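Local structure of glutamate--cysteine ligase GshA (Methylobacillus flagellatus KT, 3K1T) at residues G126-I134 / L164-C172; A42-R51 / E343-H351. The protein probably acts as a ligase that joins glutamate to cysteine, the step that makes gamma-glutamylcysteine. One frame throughout, in Å; residues are numbered along the deposited sequence. Where two conformers were deposited one is given.

Interaction 1: residues G126-I134 / L164-C172; sequences GLEVRIGSI and LELDNFDSC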
loop_
_atom_site.group_PDB
_atom_site.type_symbol
_atom_site.label_atom_id
_atom_site.label_comp_id
_atom_site.label_asym_id
_atom_site.label_seq_id
_atom_site.Cartn_x
_atom_site.Cartn_y
_atom_site.Cartn_z
ATOM N N GLY A 126 12.565 4.760 1.359
ATOM C CA GLY A 126 13.770 4.766 0.548
ATOM C C GLY A 126 14.347 6.140 0.218
ATOM O O GLY A 126 15.091 6.273 -0.732
ATOM N N LEU A 127 13.942 7.151 0.969
ATOM C CA LEU A 127 14.511 8.489 0.809
ATOM C C LEU A 127 15.606 8.761 1.850
ATOM O O LEU A 127 15.556 8.266 2.971
ATOM C CB LEU A 127 13.404 9.511 0.922
ATOM C CG LEU A 127 12.367 9.511 -0.193
ATOM C CD1 LEU A 127 11.180 10.360 0.252
ATOM C CD2 LEU A 127 12.990 10.035 -1.530
ATOM N N GLU A 128 16.620 9.536 1.452
ATOM C CA GLU A 128 17.560 10.122 2.404
ATOM C C GLU A 128 16.895 11.402 2.877
ATOM O O GLU A 128 16.572 12.265 2.054
ATOM C CB GLU A 128 18.899 10.359 1.690
ATOM C CG GLU A 128 20.005 10.881 2.549
ATOM C CD GLU A 128 21.265 11.274 1.716
ATOM O OE1 GLU A 128 21.462 10.685 0.600
ATOM O OE2 GLU A 128 22.013 12.182 2.186
ATOM N N VAL A 129 16.658 11.532 4.184
ATOM C CA VAL A 129 15.820 12.636 4.715
ATOM C C VAL A 129 16.641 13.386 5.754
ATOM O O VAL A 129 17.307 12.755 6.566
ATOM C CB VAL A 129 14.554 12.104 5.415
ATOM C CG1 VAL A 129 13.684 13.264 5.986
ATOM C CG2 VAL A 129 13.756 11.215 4.457
ATOM N N ARG A 130 16.598 14.719 5.717
ATOM C CA ARG A 130 17.194 15.569 6.746
ATOM C C ARG A 130 16.163 16.626 7.113
ATOM O O ARG A 130 15.296 16.978 6.294
ATOM C CB ARG A 130 18.480 16.229 6.198
ATOM C CG ARG A 130 19.608 15.234 5.863
ATOM C CD ARG A 130 20.488 14.956 7.083
ATOM N NE ARG A 130 21.441 16.063 7.270
ATOM C CZ ARG A 130 22.508 16.280 6.504
ATOM N NH1 ARG A 130 22.848 15.421 5.544
ATOM N NH2 ARG A 130 23.282 17.340 6.721
ATOM N N ILE A 131 16.280 17.148 8.332
ATOM C CA ILE A 131 15.319 18.080 8.870
ATOM C C ILE A 131 15.901 19.493 8.837
ATOM O O ILE A 131 16.880 19.793 9.520
ATOM C CB ILE A 131 14.926 17.714 10.292
ATOM C CG1 ILE A 131 14.382 16.287 10.341
ATOM C CG2 ILE A 131 13.867 18.682 10.818
ATOM C CD1 ILE A 131 14.396 15.682 11.713
ATOM N N GLY A 132 15.292 20.347 8.022
ATOM C CA GLY A 132 15.744 21.730 7.845
ATOM C C GLY A 132 14.809 22.698 8.538
ATOM O O GLY A 132 13.658 22.879 8.135
ATOM N N SER A 133 15.309 23.323 9.589
ATOM C CA SER A 133 14.565 24.329 10.315
ATOM C C SER A 133 14.580 25.701 9.640
ATOM O O SER A 133 15.631 26.151 9.192
ATOM C CB SER A 133 15.215 24.509 11.702
ATOM O OG SER A 133 14.483 25.440 12.482
ATOM N N ILE A 134 13.443 26.387 9.660
ATOM C CA ILE A 134 13.373 27.800 9.308
ATOM C C ILE A 134 13.089 28.643 10.548
ATOM O O ILE A 134 12.672 29.796 10.437
ATOM C CB ILE A 134 12.318 28.064 8.187
ATOM C CG1 ILE A 134 10.907 27.650 8.616
ATOM C CG2 ILE A 134 12.747 27.349 6.892
ATOM C CD1 ILE A 134 9.746 28.071 7.590
ATOM N N LEU A 164 17.514 25.499 -1.397
ATOM C CA LEU A 164 17.780 25.301 0.024
ATOM C C LEU A 164 18.726 24.124 0.205
ATOM O O LEU A 164 18.520 23.081 -0.406
ATOM C CB LEU A 164 16.497 25.034 0.789
ATOM C CG LEU A 164 15.448 26.129 0.756
ATOM C CD1 LEU A 164 14.321 25.731 1.775
ATOM C CD2 LEU A 164 16.057 27.549 1.062
ATOM N N GLU A 165 19.742 24.297 1.046
ATOM C CA GLU A 165 20.723 23.258 1.310
ATOM C C GLU A 165 21.011 23.122 2.816
ATOM O O GLU A 165 20.720 24.050 3.621
ATOM C CB GLU A 165 22.004 23.562 0.516
ATOM C CG GLU A 165 21.909 23.124 -0.984
ATOM C CD GLU A 165 22.790 23.941 -1.892
ATOM O OE1 GLU A 165 23.666 24.662 -1.352
ATOM O OE2 GLU A 165 22.603 23.880 -3.138
ATOM N N LEU A 166 21.560 21.969 3.176
ATOM C CA LEU A 166 22.163 21.718 4.500
ATOM C C LEU A 166 23.579 21.220 4.215
ATOM O O LEU A 166 23.968 21.095 3.052
ATOM C CB LEU A 166 21.367 20.663 5.295
ATOM C CG LEU A 166 19.900 20.951 5.549
ATOM C CD1 LEU A 166 19.210 19.718 6.236
ATOM C CD2 LEU A 166 19.727 22.245 6.353
ATOM N N ASP A 167 24.331 20.914 5.268
ATOM C CA ASP A 167 25.734 20.461 5.144
ATOM C C ASP A 167 25.808 19.250 4.243
ATOM O O ASP A 167 25.224 18.212 4.554
ATOM C CB ASP A 167 26.271 20.094 6.538
ATOM C CG ASP A 167 27.709 19.562 6.504
ATOM O OD1 ASP A 167 28.559 20.313 5.992
ATOM O OD2 ASP A 167 27.972 18.409 6.986
ATOM N N ASN A 168 26.484 19.383 3.107
ATOM C CA ASN A 168 26.613 18.277 2.176
ATOM C C ASN A 168 25.262 17.610 1.842
ATOM O O ASN A 168 25.144 16.376 1.807
ATOM C CB ASN A 168 27.611 17.253 2.773
ATOM C CG ASN A 168 28.118 16.239 1.742
ATOM O OD1 ASN A 168 28.121 16.516 0.535
ATOM N ND2 ASN A 168 28.528 15.049 2.213
ATOM N N PHE A 169 24.223 18.417 1.598
ATOM C CA PHE A 169 22.884 17.868 1.373
ATOM C C PHE A 169 22.072 18.812 0.506
ATOM O O PHE A 169 21.649 19.889 0.957
ATOM C CB PHE A 169 22.139 17.653 2.685
ATOM C CG PHE A 169 20.804 16.943 2.520
ATOM C CD1 PHE A 169 20.759 15.560 2.383
ATOM C CD2 PHE A 169 19.619 17.655 2.526
ATOM C CE1 PHE A 169 19.546 14.883 2.264
ATOM C CE2 PHE A 169 18.391 16.991 2.403
ATOM C CZ PHE A 169 18.356 15.608 2.272
ATOM N N ASP A 170 21.861 18.410 -0.729
ATOM C CA ASP A 170 21.035 19.210 -1.621
ATOM C C ASP A 170 19.885 18.372 -2.107
ATOM O O ASP A 170 20.086 17.464 -2.903
ATOM C CB ASP A 170 21.808 19.748 -2.817
ATOM C CG ASP A 170 20.888 20.571 -3.734
ATOM O OD1 ASP A 170 20.114 19.996 -4.515
ATOM O OD2 ASP A 170 20.875 21.786 -3.629
ATOM N N SER A 171 18.668 18.677 -1.644
ATOM C CA SER A 171 17.547 17.836 -1.988
ATOM C C SER A 171 16.910 18.223 -3.257
ATOM O O SER A 171 16.950 19.364 -3.737
ATOM C CB SER A 171 16.468 17.815 -0.896
ATOM O OG SER A 171 15.892 19.096 -0.738
ATOM N N CYS A 172 16.200 17.236 -3.738
ATOM C CA CYS A 172 15.466 17.272 -4.943
ATOM C C CYS A 172 14.113 18.086 -4.683
ATOM O O CYS A 172 13.671 18.961 -5.446
ATOM C CB CYS A 172 15.349 15.737 -5.330
ATOM S SG CYS A 172 16.993 14.523 -5.040
HETATM O O HOH W 1 23.808 14.041 0.414
HETATM O O HOH W 2 25.377 15.096 4.270
#
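Arg130 lies over the Phe169 ring where strand 128-133 of a mixed sheet meets a beta hairpin, whose type II turn runs from Leu166 to Phe169. The first shell is a CH-pi contact: Arg130 CG stands 3.6 Å from the centroid of the Phe169 ring, almost straight above its centre, while Arg130 CB leans on Leu166 CD1. Beyond CG the arginine bends twice, with chi2 at -88° and chi3 at -79°, which folds the guanidinium back over Phe169 CB and carries it to the turn. There Arg130 NH2 donates to Asp167 O over 3.0 Å, on a lone pair in the carbonyl plane and close to the guanidinium's own plane. The Asp167 carboxylate does not touch it; the salt-bridge partner is Glu155 of strand 151-160, at Arg130 NE, and the two bonds together should fix the rotation of the guanidinium.

Glu128 reaches the same ring from another side. Its extended chain sets OE2 at the ring edge, 3.6 Å from Phe169 CD1, and its backbone O lies in the ring plane. Farther out, the hairpin is closed by the bond from Leu166 N to Phe169 O, and Leu166 and Ser171 rest on Leu99 of strand 97-102, which pairs with strand 128-133. The hairpin thus packs its turn across the strand without backbone pairing to it. Two waters finish the outer side: one links Arg130 NH1 to Asn168 O, and the other gives its protons to Glu128 OE2, at 3.1 Å, and to Asn168 O, at 3.0 Å.

Interaction 2: residues A42-R51 / E343-H351; sequences APFYASVDLR and EPVIYMMDH. With SO4 (sulfate ion), chain B.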
loop_
_atom_site.group_PDB
_atom_site.type_symbol
_atom_site.label_atom_id
_atom_site.label_comp_id
_atom_site.label_asym_id
_atom_site.label_seq_id
_atom_site.Cartn_x
_atom_site.Cartn_y
_atom_site.Cartn_z
ATOM N N ALA A 42 -3.856 13.564 -5.755
ATOM C CA ALA A 42 -4.090 13.656 -4.325
ATOM C C ALA A 42 -2.822 14.260 -3.703
ATOM O O ALA A 42 -1.706 14.150 -4.259
ATOM C CB ALA A 42 -4.371 12.261 -3.689
ATOM N N PRO A 43 -2.962 14.877 -2.525
ATOM C CA PRO A 43 -1.788 15.415 -1.848
ATOM C C PRO A 43 -0.852 14.284 -1.404
ATOM O O PRO A 43 -1.270 13.120 -1.312
ATOM C CB PRO A 43 -2.364 16.090 -0.570
ATOM C CG PRO A 43 -3.803 16.137 -0.767
ATOM C CD PRO A 43 -4.183 15.082 -1.726
ATOM N N PHE A 44 0.381 14.651 -1.057
ATOM C CA PHE A 44 1.371 13.703 -0.536
ATOM C C PHE A 44 0.838 13.027 0.741
ATOM O O PHE A 44 0.948 11.806 0.914
ATOM C CB PHE A 44 2.718 14.446 -0.256
ATOM C CG PHE A 44 3.842 13.532 0.115
ATOM C CD1 PHE A 44 4.663 12.995 -0.868
ATOM C CD2 PHE A 44 4.085 13.203 1.443
ATOM C CE1 PHE A 44 5.671 12.114 -0.559
ATOM C CE2 PHE A 44 5.115 12.328 1.772
ATOM C CZ PHE A 44 5.909 11.779 0.763
ATOM N N TYR A 45 0.297 13.856 1.653
ATOM C CA TYR A 45 -0.282 13.405 2.897
ATOM C C TYR A 45 -1.363 14.361 3.402
ATOM O O TYR A 45 -1.459 15.503 2.937
ATOM C CB TYR A 45 0.778 13.088 3.973
ATOM C CG TYR A 45 1.694 14.192 4.473
ATOM C CD1 TYR A 45 1.565 15.539 4.089
ATOM C CD2 TYR A 45 2.746 13.863 5.330
ATOM C CE1 TYR A 45 2.470 16.527 4.559
ATOM C CE2 TYR A 45 3.622 14.824 5.820
ATOM C CZ TYR A 45 3.486 16.160 5.448
ATOM O OH TYR A 45 4.378 17.086 5.975
ATOM N N ALA A 46 -2.187 13.878 4.332
ATOM C CA ALA A 46 -3.284 14.668 4.871
ATOM C C ALA A 46 -3.919 13.971 6.056
ATOM O O ALA A 46 -3.854 12.734 6.188
ATOM C CB ALA A 46 -4.352 14.910 3.776
ATOM N N SER A 47 -4.580 14.755 6.894
ATOM C CA SER A 47 -5.444 14.196 7.930
ATOM C C SER A 47 -6.779 14.915 7.932
ATOM O O SER A 47 -6.854 16.131 7.626
ATOM C CB SER A 47 -4.805 14.254 9.317
ATOM O OG SER A 47 -4.629 15.568 9.770
ATOM N N VAL A 48 -7.848 14.166 8.234
ATOM C CA VAL A 48 -9.173 14.748 8.284
ATOM C C VAL A 48 -9.839 14.368 9.603
ATOM O O VAL A 48 -9.891 13.175 9.944
ATOM C CB VAL A 48 -10.056 14.283 7.080
ATOM C CG1 VAL A 48 -11.509 14.771 7.237
ATOM C CG2 VAL A 48 -9.463 14.776 5.754
ATOM N N ASP A 49 -10.294 15.383 10.334
ATOM C CA ASP A 49 -11.060 15.232 11.567
ATOM C C ASP A 49 -12.533 15.041 11.204
ATOM O O ASP A 49 -13.093 15.862 10.453
ATOM C CB ASP A 49 -11.008 16.490 12.431
ATOM C CG ASP A 49 -9.618 16.799 13.008
ATOM O OD1 ASP A 49 -8.642 16.091 12.705
ATOM O OD2 ASP A 49 -9.515 17.781 13.803
ATOM N N LEU A 50 -13.157 13.989 11.758
ATOM C CA LEU A 50 -14.578 13.762 11.595
ATOM C C LEU A 50 -15.313 13.879 12.932
ATOM O O LEU A 50 -14.709 13.720 13.992
ATOM C CB LEU A 50 -14.835 12.357 11.052
ATOM C CG LEU A 50 -14.128 11.917 9.758
ATOM C CD1 LEU A 50 -14.474 10.413 9.485
ATOM C CD2 LEU A 50 -14.509 12.842 8.581
ATOM N N ARG A 51 -16.619 14.120 12.846
ATOM C CA ARG A 51 -17.534 13.961 13.968
ATOM C C ARG A 51 -18.717 13.079 13.584
ATOM O O ARG A 51 -19.361 13.279 12.547
ATOM C CB ARG A 51 -17.995 15.287 14.549
ATOM C CG ARG A 51 -16.887 15.977 15.342
ATOM C CD ARG A 51 -17.437 17.171 16.100
ATOM N NE ARG A 51 -16.531 17.554 17.163
ATOM C CZ ARG A 51 -16.802 18.456 18.091
ATOM N NH1 ARG A 51 -17.945 19.111 18.057
ATOM N NH2 ARG A 51 -15.900 18.709 19.052
ATOM N N GLU A 343 -13.191 11.927 19.355
ATOM C CA GLU A 343 -13.504 12.209 17.974
ATOM C C GLU A 343 -12.342 11.792 17.071
ATOM O O GLU A 343 -11.188 12.008 17.420
ATOM C CB GLU A 343 -13.910 13.678 17.749
ATOM C CG GLU A 343 -12.939 14.754 18.277
ATOM C CD GLU A 343 -13.582 16.118 18.282
ATOM O OE1 GLU A 343 -13.782 16.651 17.160
ATOM O OE2 GLU A 343 -13.917 16.638 19.383
ATOM N N PRO A 344 -12.651 11.175 15.924
ATOM C CA PRO A 344 -11.594 10.544 15.124
ATOM C C PRO A 344 -10.889 11.467 14.132
ATOM O O PRO A 344 -11.471 12.441 13.615
ATOM C CB PRO A 344 -12.354 9.453 14.332
ATOM C CG PRO A 344 -13.714 10.082 14.158
ATOM C CD PRO A 344 -13.991 10.738 15.491
ATOM N N VAL A 345 -9.633 11.102 13.875
ATOM C CA VAL A 345 -8.752 11.740 12.892
ATOM C C VAL A 345 -8.260 10.643 11.932
ATOM O O VAL A 345 -7.663 9.670 12.398
ATOM C CB VAL A 345 -7.505 12.340 13.583
ATOM C CG1 VAL A 345 -6.662 13.151 12.570
ATOM C CG2 VAL A 345 -7.889 13.180 14.798
ATOM N N ILE A 346 -8.504 10.795 10.638
ATOM C CA ILE A 346 -8.171 9.813 9.636
ATOM C C ILE A 346 -6.944 10.303 8.844
ATOM O O ILE A 346 -6.956 11.426 8.319
ATOM C CB ILE A 346 -9.356 9.592 8.640
ATOM C CG1 ILE A 346 -10.696 9.322 9.363
ATOM C CG2 ILE A 346 -8.980 8.481 7.593
ATOM C CD1 ILE A 346 -10.666 8.317 10.354
ATOM N N TYR A 347 -5.908 9.471 8.772
ATOM C CA TYR A 347 -4.653 9.766 8.047
ATOM C C TYR A 347 -4.622 9.102 6.660
ATOM O O TYR A 347 -4.973 7.905 6.504
ATOM C CB TYR A 347 -3.444 9.290 8.879
ATOM C CG TYR A 347 -2.932 10.334 9.824
ATOM C CD1 TYR A 347 -3.799 10.976 10.729
ATOM C CD2 TYR A 347 -1.603 10.729 9.799
ATOM C CE1 TYR A 347 -3.338 11.971 11.568
ATOM C CE2 TYR A 347 -1.122 11.710 10.657
ATOM C CZ TYR A 347 -2.000 12.345 11.522
ATOM O OH TYR A 347 -1.542 13.358 12.323
HETATM N N MSE A 348 -4.169 9.869 5.675
HETATM C CA MSE A 348 -3.996 9.439 4.312
HETATM C C MSE A 348 -2.626 9.815 3.798
HETATM O O MSE A 348 -2.083 10.851 4.187
HETATM C CB MSE A 348 -5.079 10.031 3.416
HETATM C CG MSE A 348 -6.458 9.353 3.696
HETATM SE SE MSE A 348 -7.968 10.539 3.371
HETATM C CE MSE A 348 -7.569 11.841 4.753
HETATM N N MSE A 349 -2.066 8.948 2.962
HETATM C CA MSE A 349 -0.899 9.265 2.137
HETATM C C MSE A 349 -1.240 8.911 0.699
HETATM O O MSE A 349 -1.879 7.871 0.435
HETATM C CB MSE A 349 0.347 8.534 2.660
HETATM C CG MSE A 349 0.616 8.895 4.103
HETATM SE SE MSE A 349 2.384 8.244 4.711
HETATM C CE MSE A 349 3.365 9.738 3.977
ATOM N N ASP A 350 -0.916 9.803 -0.228
ATOM C CA ASP A 350 -1.518 9.754 -1.573
ATOM C C ASP A 350 -3.039 9.646 -1.337
ATOM O O ASP A 350 -3.561 10.296 -0.406
ATOM C CB ASP A 350 -0.939 8.619 -2.449
ATOM C CG ASP A 350 -1.433 8.689 -3.900
ATOM O OD1 ASP A 350 -1.301 9.739 -4.497
ATOM O OD2 ASP A 350 -1.984 7.726 -4.427
ATOM N N HIS A 351 -3.773 8.825 -2.093
ATOM C CA HIS A 351 -5.234 8.756 -1.852
ATOM C C HIS A 351 -5.637 7.528 -1.017
ATOM O O HIS A 351 -6.778 7.070 -1.104
ATOM C CB HIS A 351 -6.013 8.819 -3.167
ATOM C CG HIS A 351 -5.617 7.778 -4.187
ATOM N ND1 HIS A 351 -4.957 8.101 -5.363
ATOM C CD2 HIS A 351 -5.798 6.433 -4.211
ATOM C CE1 HIS A 351 -4.768 6.993 -6.067
ATOM N NE2 HIS A 351 -5.274 5.970 -5.397
HETATM S S SO4 B . -3.263 16.565 12.928
HETATM O O1 SO4 B . -3.617 15.991 14.206
HETATM O O2 SO4 B . -3.195 15.373 12.142
HETATM O O3 SO4 B . -4.291 17.442 12.417
HETATM O O4 SO4 B . -1.956 17.257 13.001
HETATM O O HOH W 3 -0.880 11.917 -5.735
HETATM O O HOH W 4 -2.843 12.632 1.045
HETATM O O HOH W 5 -12.968 15.574 14.884
#
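Ala46 and Met348, and next to them Val48 and Ile346, form the hydrogen-bonded pairs of an antiparallel beta ladder between strands 45-52 and 340-349. The straightest of its bonds runs from Ile346 N to Val48 O, 2.8 Å long at 173°. Packing is close on the face carrying Ala46, Val48, Ile346 and Met348, which helix 398-421 covers. Met348, a selenomethionine, turns at chi3 (-64°) and brings its CE to 3.6 Å from Val48 CG2, while Leu50 CD1 meets Ile346 CG1.

The opposite face carries Tyr45, Ser47, Asp49, Val345, Tyr347 and Met349. At the Phe44 end, where the ladder finishes with the Tyr45–Met349 pair, Phe44 CE2 touches the methyl CE of selenomethionine Met349. Around Ser47, Asp49 and Tyr347 this face is more polar and holds a sulfate, probably from the crystallisation liquor. Ser47 CB lies over the Tyr347 ring; with OG between the backbone N and the carbonyl carbon (chi1 66°), Ser47 faces the ion and donates to sulfate O2 over 2.8 Å, and a weak bond from Tyr347 OH ends on the same oxygen. Gly67, Asn63 and Arg359 also bond the sulfate. The looser parts are partly exposed Asp49, salt-bridged to Arg359 and bonded to a glycerol probably also from the liquor, and Pro43, where a water bridges Pro43 O and Asp350 O.

At the other end Arg51 forms a side-on salt bridge with Glu343, and also bonds Val331 O and Leu370 O through NH1 and Asn371 O through NH2. A leucine in its place would probably leave the buried Glu343 carboxylate without this counter-charge and the three carbonyls without this donor. Arg51 NE meets Glu343 OE1 at 2.9 Å from above the carboxylate plane, whereas Arg51 NH2 approaches Glu343 OE2, which His361 also bonds, on its syn side.

How the interactions relate
Read from the N terminus, after a short strand and two helices the chain lays down strand 45-52, one half of interaction 2, whose partner arrives only after 291 intervening residues. Within that long excursion it builds the mixed sheet, and interaction 1 closes a much shorter loop of 29 residues, rich in strand and without helix, by packing the hairpin of strands 163-166 and 169-170 against strand 128-133. The smaller loop therefore sits wholly within the larger, and the two do not cross. Interaction 2 lies near the middle of the chain and joins distant sequence into the antiparallel sheet; interaction 1 lies toward the periphery. Their centres are about 26 Å apart, and they do not touch.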